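Local atomic coordinates of DNA ligase (Aquifex aeolicus, PDB entry 3QWU), a protein that probably joins nucleic-acid ends as an ATP-dependent ligase, and binds adenosine and calcium ions. Residues F49-Y54 against Y96-G101; E137-E142 against I317-L322; T109-D114 against E150-F155; E321-T326 against L346-V351. All coordinates share one frame; numbering follows the deposited sequence.

Interactions 1 and 3 lie in the nucleotide-binding part of the chain, interaction 2 joins that part to the C-terminal region, and interaction 4 lies wholly within the C-terminal region. Interactions 1 and 3, with centres about 17 Å apart, both use the sheet formed by strands 94-98, 84-91, 127-134 and 153-161; Ala-97 N is probably hydrogen-bonded to Thr-109 OG1 where they touch. Along the chain the segments of interactions 2 and 3 alternate, whereas interaction 1 closes before any other opens. Interactions 2 and 4 share Glu-321 and Leu-322 on helix 313-325 and have centres only about 6 Å apart. The loop 137-142 thus meets helix 313-325, so the two regions pack together here.

Interaction 1: residues F49-Y54 against Y96-G101; sequences FIIWGY and YALSRG. With ADN (adenosine), chain C.
Tyr-54 and Arg-100 meet at the 3'-hydroxyl side of the bound adenosine, while Ile-51 and Leu-98 form a separate apolar contact. Tyr-54 CD1 lies over one face of the Arg-100 guanidinium, and ring and guanidinium planes stand 79° apart. The position of NH1 at the ring edge is doubtful, because its approach to the Tyr-54 carbonyl is too short to be reliable. Arg-100 NE lies 3.7 Å from ADN O3', which sits over one face of the guanidinium. Tyr-54 CD1 is 3.8 Å from the same O3', and Tyr-54 OH comes within 3.5 Å of ADN C2. With CG anti to the backbone N (chi1 -164°), the ring reaches from the ribose O3' side to C2 of the base. This is the adenosine pocket; Lys-80 NZ is hydrogen-bonded to the adenosine, and the KxDG sequence at Lys-80 is consistent with a covalent nucleotidyltransferase domain. Further out, Tyr-54 OH is hydrogen-bonded to Asp-158 OD2, which fixes the far end of the ring, and Asn-85 and Cys-130 pack against it. Away from the ligand, Ile-51 CG2 touches Leu-98 CD1 at 4.0 Å. Ile-51 also packs on Phe-89 and Val-128, laying strand 50-51 against the sheet that ends in strand 94-98.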
# COMPACT_ATOMS: atom_id res chain seq x y z
N PHE A 49 -28.59 21.92 -20.00
CA PHE A 49 -27.54 22.49 -19.17
C PHE A 49 -26.45 21.51 -18.75
O PHE A 49 -26.64 20.30 -18.83
CB PHE A 49 -28.13 23.10 -17.89
CG PHE A 49 -29.07 22.21 -17.17
CD1 PHE A 49 -30.46 22.32 -17.39
CD2 PHE A 49 -28.59 21.25 -16.27
CE1 PHE A 49 -31.34 21.50 -16.72
CE2 PHE A 49 -29.46 20.41 -15.59
CZ PHE A 49 -30.84 20.52 -15.79
N ILE A 50 -25.32 22.07 -18.32
CA ILE A 50 -24.25 21.31 -17.73
C ILE A 50 -24.22 21.48 -16.17
O ILE A 50 -24.43 22.57 -15.62
CB ILE A 50 -22.89 21.65 -18.34
CG1 ILE A 50 -22.91 21.32 -19.84
CG2 ILE A 50 -21.77 20.86 -17.58
CD1 ILE A 50 -21.79 21.98 -20.64
N ILE A 51 -24.03 20.35 -15.49
CA ILE A 51 -23.85 20.36 -14.06
C ILE A 51 -22.41 20.01 -13.91
O ILE A 51 -22.00 18.88 -14.20
CB ILE A 51 -24.74 19.34 -13.31
CG1 ILE A 51 -26.21 19.46 -13.75
CG2 ILE A 51 -24.60 19.57 -11.80
CD1 ILE A 51 -26.95 20.67 -13.17
N TRP A 52 -21.61 21.00 -13.53
CA TRP A 52 -20.18 20.78 -13.41
C TRP A 52 -19.94 19.89 -12.21
O TRP A 52 -20.71 19.91 -11.25
CB TRP A 52 -19.39 22.09 -13.34
CG TRP A 52 -19.25 22.73 -14.70
CD1 TRP A 52 -20.16 23.54 -15.33
CD2 TRP A 52 -18.15 22.59 -15.60
NE1 TRP A 52 -19.69 23.92 -16.57
CE2 TRP A 52 -18.46 23.34 -16.75
CE3 TRP A 52 -16.94 21.91 -15.55
CZ2 TRP A 52 -17.58 23.43 -17.83
CZ3 TRP A 52 -16.08 21.99 -16.62
CH2 TRP A 52 -16.39 22.74 -17.74
N GLY A 53 -18.92 19.04 -12.36
CA GLY A 53 -18.43 18.16 -11.32
C GLY A 53 -17.91 18.95 -10.12
O GLY A 53 -17.50 20.08 -10.28
N TYR A 54 -17.98 18.36 -8.93
CA TYR A 54 -17.46 19.03 -7.73
C TYR A 54 -15.99 18.86 -7.81
O TYR A 54 -15.53 17.76 -8.05
CB TYR A 54 -17.99 18.44 -6.42
CG TYR A 54 -17.77 19.36 -5.27
CD1 TYR A 54 -16.71 19.17 -4.40
CD2 TYR A 54 -18.60 20.40 -5.04
CE1 TYR A 54 -16.48 20.03 -3.33
CE2 TYR A 54 -18.42 21.24 -3.96
CZ TYR A 54 -17.34 21.07 -3.13
OH TYR A 54 -17.17 21.90 -2.08
N TYR A 96 -33.36 16.16 -8.92
CA TYR A 96 -32.47 15.02 -9.04
C TYR A 96 -31.21 15.26 -8.26
O TYR A 96 -30.81 16.42 -7.97
CB TYR A 96 -32.12 14.73 -10.49
CG TYR A 96 -33.31 14.57 -11.40
CD1 TYR A 96 -33.89 13.30 -11.64
CD2 TYR A 96 -33.87 15.67 -12.04
CE1 TYR A 96 -34.99 13.16 -12.48
CE2 TYR A 96 -34.97 15.53 -12.89
CZ TYR A 96 -35.52 14.27 -13.10
OH TYR A 96 -36.60 14.18 -13.94
N ALA A 97 -30.56 14.15 -7.93
CA ALA A 97 -29.35 14.18 -7.09
C ALA A 97 -28.27 13.39 -7.79
O ALA A 97 -28.53 12.25 -8.20
CB ALA A 97 -29.65 13.61 -5.66
N LEU A 98 -27.11 14.00 -7.97
CA LEU A 98 -25.98 13.35 -8.62
C LEU A 98 -24.93 12.93 -7.58
O LEU A 98 -24.59 13.73 -6.71
CB LEU A 98 -25.27 14.29 -9.60
CG LEU A 98 -26.01 14.79 -10.83
CD1 LEU A 98 -25.05 15.61 -11.67
CD2 LEU A 98 -26.64 13.66 -11.69
N SER A 99 -24.43 11.69 -7.71
CA SER A 99 -23.22 11.22 -7.01
C SER A 99 -21.97 11.94 -7.51
O SER A 99 -21.97 12.58 -8.55
CB SER A 99 -23.00 9.74 -7.29
OG SER A 99 -22.51 9.56 -8.63
N ARG A 100 -20.87 11.78 -6.80
CA ARG A 100 -19.67 12.49 -7.16
C ARG A 100 -19.28 12.08 -8.54
O ARG A 100 -18.75 12.91 -9.30
CB ARG A 100 -18.54 12.19 -6.18
CG ARG A 100 -17.28 12.97 -6.46
CD ARG A 100 -17.23 14.43 -5.96
NE ARG A 100 -15.92 14.60 -5.32
CZ ARG A 100 -14.94 15.44 -5.66
NH1 ARG A 100 -15.08 16.31 -6.62
NH2 ARG A 100 -13.79 15.43 -4.99
N GLY A 101 -19.52 10.79 -8.85
CA GLY A 101 -19.17 10.22 -10.13
C GLY A 101 -20.03 10.73 -11.27
O GLY A 101 -19.69 10.57 -12.43
O5' ADN C . -13.25 16.39 -1.28
C5' ADN C . -13.80 16.74 -0.00
C4' ADN C . -15.17 16.11 0.16
O4' ADN C . -15.68 16.28 1.52
C3' ADN C . -16.19 16.78 -0.76
O3' ADN C . -16.30 16.20 -2.05
C2' ADN C . -17.49 16.71 0.03
O2' ADN C . -18.31 15.65 -0.44
C1' ADN C . -17.11 16.46 1.49
N9 ADN C . -17.45 17.57 2.39
C8 ADN C . -17.95 17.39 3.64
N7 ADN C . -18.17 18.57 4.27
C5 ADN C . -17.76 19.52 3.39
C6 ADN C . -17.68 20.99 3.44
N6 ADN C . -18.11 21.60 4.58
N1 ADN C . -17.24 21.65 2.33
C2 ADN C . -16.82 20.97 1.23
N3 ADN C . -16.84 19.61 1.13
C4 ADN C . -17.30 18.87 2.16

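Interaction 2: residues E137-E142 against I317-L322; sequences ENPYIE and IALLEL
Leu-319 reaches from its helix to the loop residues Pro-139 and Tyr-140, and its two methyls divide the work. Its CB leaves the helix pointing at the loop, and CG lies anti to the backbone N (chi1 173°), which carries the branch point outward from the helix; CB and CG serve as a spacer, with no loop side-chain atom within 4.2 Å of either. At the tip, CD2 rests on the proline ring, 3.6 Å from Pro-139 CB and 3.8 Å from Pro-139 CG. The other methyl, CD1, approaches Tyr-140 OH at 4.0 Å, arriving obliquely to the tyrosine ring. One helical turn on, Leu-322 CD2 stands 4.1 Å from the same Tyr-140 OH, the two side chains crossing at about a right angle. The phenol oxygen therefore ends beside two leucine methyls; it is buried by the contact and has no polar partner in the model.

Asn-138 braces the loop from within. Its OD1 accepts from Tyr-140 N at 2.8 Å, with an N-H...O angle of 148° and the donor tilted 33° from the carbonyl plane, a bond that makes this an Asx turn; it accepts more weakly from Ile-141 N. Gly-135 O takes a hydrogen bond from Asn-138 ND2. Leu-319 also packs on Leu-346 and Phe-310. The Pro-139 and Tyr-140 pair set out by the turn packs on helix 313-325, at an interface between the nucleotide-binding region and the C-terminal region.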
# COMPACT_ATOMS: atom_id res chain seq x y z
N GLU A 137 -27.68 4.66 7.99
CA GLU A 137 -28.42 3.87 7.04
C GLU A 137 -28.37 4.44 5.60
O GLU A 137 -29.39 4.77 5.02
CB GLU A 137 -29.85 3.74 7.54
CG GLU A 137 -29.91 3.14 8.91
CD GLU A 137 -31.31 3.18 9.50
OE1 GLU A 137 -32.30 3.41 8.77
OE2 GLU A 137 -31.41 2.97 10.71
N ASN A 138 -27.17 4.53 5.05
CA ASN A 138 -26.96 4.89 3.67
C ASN A 138 -26.23 3.77 2.95
O ASN A 138 -25.67 2.91 3.57
CB ASN A 138 -26.21 6.22 3.55
CG ASN A 138 -24.71 6.08 3.66
OD1 ASN A 138 -24.02 5.81 2.67
ND2 ASN A 138 -24.19 6.28 4.86
N PRO A 139 -26.26 3.76 1.60
CA PRO A 139 -25.76 2.58 0.92
C PRO A 139 -24.36 2.72 0.44
O PRO A 139 -23.86 1.82 -0.16
CB PRO A 139 -26.70 2.45 -0.28
CG PRO A 139 -27.26 3.89 -0.49
CD PRO A 139 -26.81 4.73 0.66
N TYR A 140 -23.72 3.84 0.70
CA TYR A 140 -22.37 4.05 0.18
C TYR A 140 -21.21 3.90 1.21
O TYR A 140 -20.11 3.55 0.84
CB TYR A 140 -22.30 5.45 -0.41
CG TYR A 140 -23.13 5.60 -1.65
CD1 TYR A 140 -22.79 4.94 -2.79
CD2 TYR A 140 -24.28 6.39 -1.65
CE1 TYR A 140 -23.54 5.09 -3.93
CE2 TYR A 140 -25.04 6.54 -2.76
CZ TYR A 140 -24.67 5.88 -3.92
OH TYR A 140 -25.41 6.02 -5.06
N ILE A 141 -21.50 4.15 2.47
CA ILE A 141 -20.49 4.40 3.50
C ILE A 141 -21.03 3.75 4.78
O ILE A 141 -22.14 4.03 5.22
CB ILE A 141 -20.34 5.95 3.67
CG1 ILE A 141 -19.73 6.56 2.40
CG2 ILE A 141 -19.51 6.34 4.87
CD1 ILE A 141 -18.34 6.02 2.06
N GLU A 142 -20.27 2.81 5.32
CA GLU A 142 -20.56 2.13 6.56
C GLU A 142 -20.59 3.12 7.71
O GLU A 142 -21.48 3.11 8.56
CB GLU A 142 -19.43 1.13 6.75
CG GLU A 142 -19.39 0.37 8.04
CD GLU A 142 -18.03 -0.29 8.22
OE1 GLU A 142 -17.29 -0.37 7.20
OE2 GLU A 142 -17.71 -0.71 9.37
N ILE A 317 -34.47 -1.14 -6.22
CA ILE A 317 -34.00 -2.07 -7.26
C ILE A 317 -32.99 -1.34 -8.13
O ILE A 317 -31.92 -1.87 -8.40
CB ILE A 317 -35.14 -2.67 -8.13
CG1 ILE A 317 -35.94 -3.71 -7.32
CG2 ILE A 317 -34.59 -3.34 -9.44
CD1 ILE A 317 -35.27 -5.10 -7.17
N ALA A 318 -33.31 -0.10 -8.54
CA ALA A 318 -32.39 0.70 -9.35
C ALA A 318 -31.06 0.93 -8.61
O ALA A 318 -29.98 0.94 -9.25
CB ALA A 318 -33.02 2.03 -9.74
N LEU A 319 -31.12 1.10 -7.29
CA LEU A 319 -29.89 1.27 -6.53
C LEU A 319 -29.01 0.01 -6.57
O LEU A 319 -27.82 0.14 -6.81
CB LEU A 319 -30.12 1.70 -5.08
CG LEU A 319 -28.77 1.69 -4.33
CD1 LEU A 319 -27.98 2.99 -4.63
CD2 LEU A 319 -28.94 1.48 -2.87
N LEU A 320 -29.57 -1.17 -6.29
CA LEU A 320 -28.83 -2.45 -6.46
C LEU A 320 -28.17 -2.55 -7.80
O LEU A 320 -27.00 -2.93 -7.90
CB LEU A 320 -29.73 -3.69 -6.32
CG LEU A 320 -30.29 -3.94 -4.91
CD1 LEU A 320 -31.28 -5.06 -4.92
CD2 LEU A 320 -29.20 -4.22 -3.87
N GLU A 321 -28.93 -2.23 -8.85
CA GLU A 321 -28.40 -2.36 -10.22
C GLU A 321 -27.27 -1.33 -10.45
O GLU A 321 -26.24 -1.64 -11.07
CB GLU A 321 -29.53 -2.29 -11.26
CG GLU A 321 -30.50 -3.52 -11.17
CD GLU A 321 -31.64 -3.55 -12.21
OE1 GLU A 321 -32.00 -2.50 -12.79
OE2 GLU A 321 -32.20 -4.66 -12.43
N LEU A 322 -27.43 -0.12 -9.90
CA LEU A 322 -26.31 0.83 -9.97
C LEU A 322 -25.03 0.28 -9.29
O LEU A 322 -23.94 0.28 -9.88
CB LEU A 322 -26.67 2.21 -9.40
CG LEU A 322 -25.49 3.18 -9.53
CD1 LEU A 322 -25.07 3.26 -11.03
CD2 LEU A 322 -25.75 4.56 -8.90

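Interaction 3: residues T109-D114 against E150-F155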
# COMPACT_ATOMS: atom_id res chain seq x y z
N THR A 109 -31.94 10.66 -4.80
CA THR A 109 -33.08 11.25 -5.54
C THR A 109 -34.45 10.84 -4.97
O THR A 109 -35.34 11.67 -4.88
CB THR A 109 -33.08 10.87 -7.04
OG1 THR A 109 -31.86 11.27 -7.61
CG2 THR A 109 -34.26 11.54 -7.78
N ASP A 110 -34.62 9.56 -4.62
CA ASP A 110 -35.86 9.09 -3.98
C ASP A 110 -36.13 9.83 -2.65
O ASP A 110 -37.25 10.19 -2.32
CB ASP A 110 -35.70 7.58 -3.70
CG ASP A 110 -36.87 6.99 -2.93
OD1 ASP A 110 -37.02 7.32 -1.74
OD2 ASP A 110 -37.63 6.19 -3.50
N ARG A 111 -35.10 10.05 -1.89
CA ARG A 111 -35.30 10.60 -0.57
C ARG A 111 -35.20 12.13 -0.43
O ARG A 111 -35.37 12.63 0.66
CB ARG A 111 -34.32 9.93 0.39
CG ARG A 111 -34.49 8.43 0.50
CD ARG A 111 -35.81 8.05 1.11
NE ARG A 111 -36.01 8.72 2.39
CZ ARG A 111 -35.45 8.33 3.53
NH1 ARG A 111 -35.67 9.03 4.62
NH2 ARG A 111 -34.69 7.26 3.58
N LEU A 112 -34.98 12.87 -1.54
CA LEU A 112 -34.92 14.34 -1.51
C LEU A 112 -36.02 15.01 -0.68
O LEU A 112 -35.75 15.88 0.14
CB LEU A 112 -34.94 14.89 -2.94
CG LEU A 112 -33.63 14.72 -3.73
CD1 LEU A 112 -33.69 15.44 -5.13
CD2 LEU A 112 -32.44 15.23 -2.92
N PRO A 113 -37.28 14.58 -0.85
CA PRO A 113 -38.36 15.22 -0.07
C PRO A 113 -38.30 15.03 1.44
O PRO A 113 -38.73 15.89 2.21
CB PRO A 113 -39.64 14.61 -0.66
CG PRO A 113 -39.20 14.11 -2.09
CD PRO A 113 -37.80 13.63 -1.85
N ASP A 114 -37.73 13.94 1.89
CA ASP A 114 -37.42 13.80 3.29
C ASP A 114 -36.16 14.51 3.73
O ASP A 114 -36.01 14.81 4.92
CB ASP A 114 -37.29 12.33 3.61
CG ASP A 114 -38.57 11.60 3.38
OD1 ASP A 114 -39.62 12.19 3.71
OD2 ASP A 114 -38.54 10.47 2.86
N GLU A 150 -29.83 7.89 13.00
CA GLU A 150 -30.53 7.00 12.11
C GLU A 150 -30.88 7.60 10.77
O GLU A 150 -30.79 8.80 10.56
CB GLU A 150 -31.82 6.43 12.80
CG GLU A 150 -33.02 7.38 12.86
CD GLU A 150 -33.18 8.07 14.22
OE1 GLU A 150 -33.19 7.35 15.26
OE2 GLU A 150 -33.30 9.32 14.26
N ASP A 151 -31.29 6.72 9.87
CA ASP A 151 -31.66 7.11 8.51
C ASP A 151 -30.48 7.90 7.93
O ASP A 151 -29.34 7.46 8.05
CB ASP A 151 -32.98 7.92 8.53
CG ASP A 151 -33.68 7.96 7.18
OD1 ASP A 151 -33.38 7.13 6.28
OD2 ASP A 151 -34.57 8.82 7.03
N VAL A 152 -30.75 9.05 7.31
CA VAL A 152 -29.74 9.90 6.71
C VAL A 152 -30.25 11.32 6.79
O VAL A 152 -31.45 11.56 6.94
CB VAL A 152 -29.54 9.58 5.22
CG1 VAL A 152 -28.60 8.46 5.06
CG2 VAL A 152 -30.87 9.25 4.59
N GLN A 153 -29.30 12.25 6.64
CA GLN A 153 -29.53 13.67 6.80
C GLN A 153 -28.60 14.32 5.79
O GLN A 153 -27.63 13.70 5.37
CB GLN A 153 -29.18 14.15 8.21
CG GLN A 153 -30.31 13.96 9.22
CD GLN A 153 -29.92 14.47 10.62
OE1 GLN A 153 -29.26 15.50 10.74
NE2 GLN A 153 -30.31 13.73 11.68
N LEU A 154 -28.92 15.55 5.44
CA LEU A 154 -28.26 16.21 4.37
C LEU A 154 -27.76 17.53 4.92
O LEU A 154 -28.42 18.15 5.69
CB LEU A 154 -29.21 16.34 3.22
CG LEU A 154 -28.81 17.17 2.04
CD1 LEU A 154 -29.57 16.67 0.83
CD2 LEU A 154 -29.12 18.59 2.39
N PHE A 155 -26.56 17.91 4.54
CA PHE A 155 -25.95 19.12 4.98
C PHE A 155 -25.33 19.88 3.81
O PHE A 155 -24.32 19.44 3.27
CB PHE A 155 -24.87 18.76 6.00
CG PHE A 155 -25.41 18.06 7.25
CD1 PHE A 155 -25.94 18.78 8.29
CD2 PHE A 155 -25.39 16.70 7.36
CE1 PHE A 155 -26.46 18.12 9.46
CE2 PHE A 155 -25.89 16.06 8.53
CZ PHE A 155 -26.45 16.80 9.54
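Arg-111 grips Asp-151 end-on through both terminal nitrogens. NH1 donates to Asp-151 OD2 at 2.7 Å with an N-H...O angle of 161°, and NH2 donates to Asp-151 OD1 at 3.0 Å. Each oxygen uses its syn lone pair, and the guanidinium and carboxylate planes lie 11° apart, so this is a nearly flat bidentate salt bridge. The third nitrogen turns back to its own helix: NE bonds Asp-114 OD2 at 3.1 Å through that oxygen's anti lone pair, with the oxygen tilted 22° out of the guanidinium plane. Bends at chi2 and chi3 fold the arginine so that it serves both acids, whose OD2 atoms are 6.0 Å apart; the positive charge between them would be expected to ease their repulsion. The network ties helix 106-115 to the loop entering strand 153-161, an outermost strand of the four-stranded antiparallel sheet in the RNA-ligase-family region. Two residues of the C-terminal region join in: Arg-111 NH2 also donates to Lys-309 O, and Tyr-343 OH is hydrogen-bonded to Asp-114 OD2. Beyond the charges, Val-152 CG2 lies 4.4 Å from Arg-111 NH2, oblique to the guanidinium, and the same valine packs on Phe-107 and Leu-115. Leu-112 and Leu-154 both pack on Ile-88.

Interaction 4: residues E321-T326 against L346-V351; sequences ELLSKT and LEFDKV
Leu-323 meets Phe-348 and Lys-350 through a single methyl, and the contact across these segments is apolar. In the leucine-aromatic part, Leu-323 CD2 lies 3.4 Å from Phe-348 CZ and 3.6 Å from Phe-348 CE2, so the methyl presses close on the far corner of the ring, approaching it obliquely. The two side chains cross at about a right angle. Leucine chi1 is -93°, some way from a staggered value, which with the short approach suggests tight packing. Phe-348 CG lies between its backbone N and carbonyl carbon (chi1 71°), and its CB points toward the helix.

The second apolar approach is longer: Lys-350 CE comes to 4.2 Å from Leu-323 CD2. The polar interactions of this lysine lie outside the pair, since NZ is hydrogen-bonded to Pro-139 O and the side chain makes a cation-pi contact with Phe-306.

Helix 313-325 thus packs near its C-terminal end on strand 343-352, the middle strand of an antiparallel three-stranded sheet flanked by strands 303-310 and 330-340. Phe-306 and Val-332, one from each flanking strand, touch Phe-348, and Tyr-140 of the preceding region's loop packs against Leu-323.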
# COMPACT_ATOMS: atom_id res chain seq x y z
N GLU A 321 -28.93 -2.23 -8.85
CA GLU A 321 -28.40 -2.36 -10.22
C GLU A 321 -27.27 -1.33 -10.45
O GLU A 321 -26.24 -1.64 -11.07
CB GLU A 321 -29.53 -2.29 -11.26
CG GLU A 321 -30.50 -3.52 -11.17
CD GLU A 321 -31.64 -3.55 -12.21
OE1 GLU A 321 -32.00 -2.50 -12.79
OE2 GLU A 321 -32.20 -4.66 -12.43
N LEU A 322 -27.43 -0.12 -9.90
CA LEU A 322 -26.31 0.83 -9.97
C LEU A 322 -25.03 0.28 -9.29
O LEU A 322 -23.94 0.28 -9.88
CB LEU A 322 -26.67 2.21 -9.40
CG LEU A 322 -25.49 3.18 -9.53
CD1 LEU A 322 -25.07 3.26 -11.03
CD2 LEU A 322 -25.75 4.56 -8.90
N LEU A 323 -25.16 -0.24 -8.09
CA LEU A 323 -23.99 -0.67 -7.35
C LEU A 323 -23.28 -1.90 -7.99
O LEU A 323 -22.07 -1.99 -7.94
CB LEU A 323 -24.34 -0.89 -5.87
CG LEU A 323 -24.09 0.31 -4.94
CD1 LEU A 323 -24.55 1.58 -5.51
CD2 LEU A 323 -24.75 0.10 -3.58
N SER A 324 -24.01 -2.81 -8.60
CA SER A 324 -23.37 -3.91 -9.36
C SER A 324 -22.46 -3.41 -10.50
O SER A 324 -21.42 -3.99 -10.74
CB SER A 324 -24.43 -4.86 -9.93
OG SER A 324 -25.27 -5.33 -8.90
N LYS A 325 -22.84 -2.33 -11.17
CA LYS A 325 -22.06 -1.83 -12.30
C LYS A 325 -20.73 -1.15 -11.92
O LYS A 325 -19.83 -1.10 -12.74
CB LYS A 325 -22.88 -0.87 -13.17
CG LYS A 325 -23.73 -1.55 -14.25
CD LYS A 325 -25.22 -1.53 -13.93
CE LYS A 325 -26.15 -1.33 -15.17
NZ LYS A 325 -27.47 -0.81 -14.72
N THR A 326 -20.60 -0.61 -10.71
CA THR A 326 -19.32 0.01 -10.31
C THR A 326 -18.39 -1.08 -9.77
O THR A 326 -17.64 -1.75 -10.52
CB THR A 326 -19.51 1.18 -9.29
OG1 THR A 326 -19.48 0.68 -7.94
CG2 THR A 326 -20.84 1.95 -9.58
N LEU A 346 -34.35 -1.60 2.49
CA LEU A 346 -33.36 -2.41 1.77
C LEU A 346 -32.17 -2.74 2.66
O LEU A 346 -31.62 -1.87 3.34
CB LEU A 346 -32.85 -1.72 0.53
CG LEU A 346 -31.81 -2.49 -0.30
CD1 LEU A 346 -32.41 -3.76 -0.93
CD2 LEU A 346 -31.28 -1.56 -1.35
N GLU A 347 -31.78 -4.01 2.65
CA GLU A 347 -30.54 -4.45 3.29
C GLU A 347 -29.77 -5.21 2.26
O GLU A 347 -30.33 -6.05 1.58
CB GLU A 347 -30.80 -5.41 4.47
CG GLU A 347 -31.51 -4.82 5.67
CD GLU A 347 -31.51 -5.77 6.87
OE1 GLU A 347 -30.67 -6.70 6.93
OE2 GLU A 347 -32.35 -5.57 7.77
N PHE A 348 -28.47 -4.96 2.16
CA PHE A 348 -27.69 -5.70 1.18
C PHE A 348 -26.23 -5.83 1.58
O PHE A 348 -25.73 -5.08 2.42
CB PHE A 348 -27.83 -5.08 -0.23
CG PHE A 348 -27.15 -3.76 -0.39
CD1 PHE A 348 -27.82 -2.58 -0.12
CD2 PHE A 348 -25.83 -3.69 -0.86
CE1 PHE A 348 -27.18 -1.33 -0.28
CE2 PHE A 348 -25.19 -2.46 -1.02
CZ PHE A 348 -25.84 -1.28 -0.71
N ASP A 349 -25.58 -6.81 0.96
CA ASP A 349 -24.21 -7.12 1.23
C ASP A 349 -23.29 -6.70 0.08
O ASP A 349 -23.63 -6.89 -1.09
CB ASP A 349 -24.11 -8.62 1.50
CG ASP A 349 -24.76 -9.04 2.83
OD1 ASP A 349 -25.03 -8.17 3.72
OD2 ASP A 349 -24.96 -10.27 3.03
N LYS A 350 -22.16 -6.07 0.41
CA LYS A 350 -21.02 -6.01 -0.50
C LYS A 350 -20.07 -7.14 -0.03
O LYS A 350 -19.54 -7.09 1.09
CB LYS A 350 -20.32 -4.63 -0.51
CG LYS A 350 -21.15 -3.46 -1.13
CD LYS A 350 -20.56 -2.03 -0.88
CE LYS A 350 -21.73 -0.96 -0.85
NZ LYS A 350 -21.35 0.45 -1.13
N VAL A 351 -19.94 -8.18 -0.84
CA VAL A 351 -19.08 -9.33 -0.59
C VAL A 351 -17.77 -9.06 -1.32
O VAL A 351 -17.78 -8.91 -2.54
CB VAL A 351 -19.70 -10.67 -1.18
CG1 VAL A 351 -18.74 -11.86 -1.02
CG2 VAL A 351 -21.10 -10.98 -0.56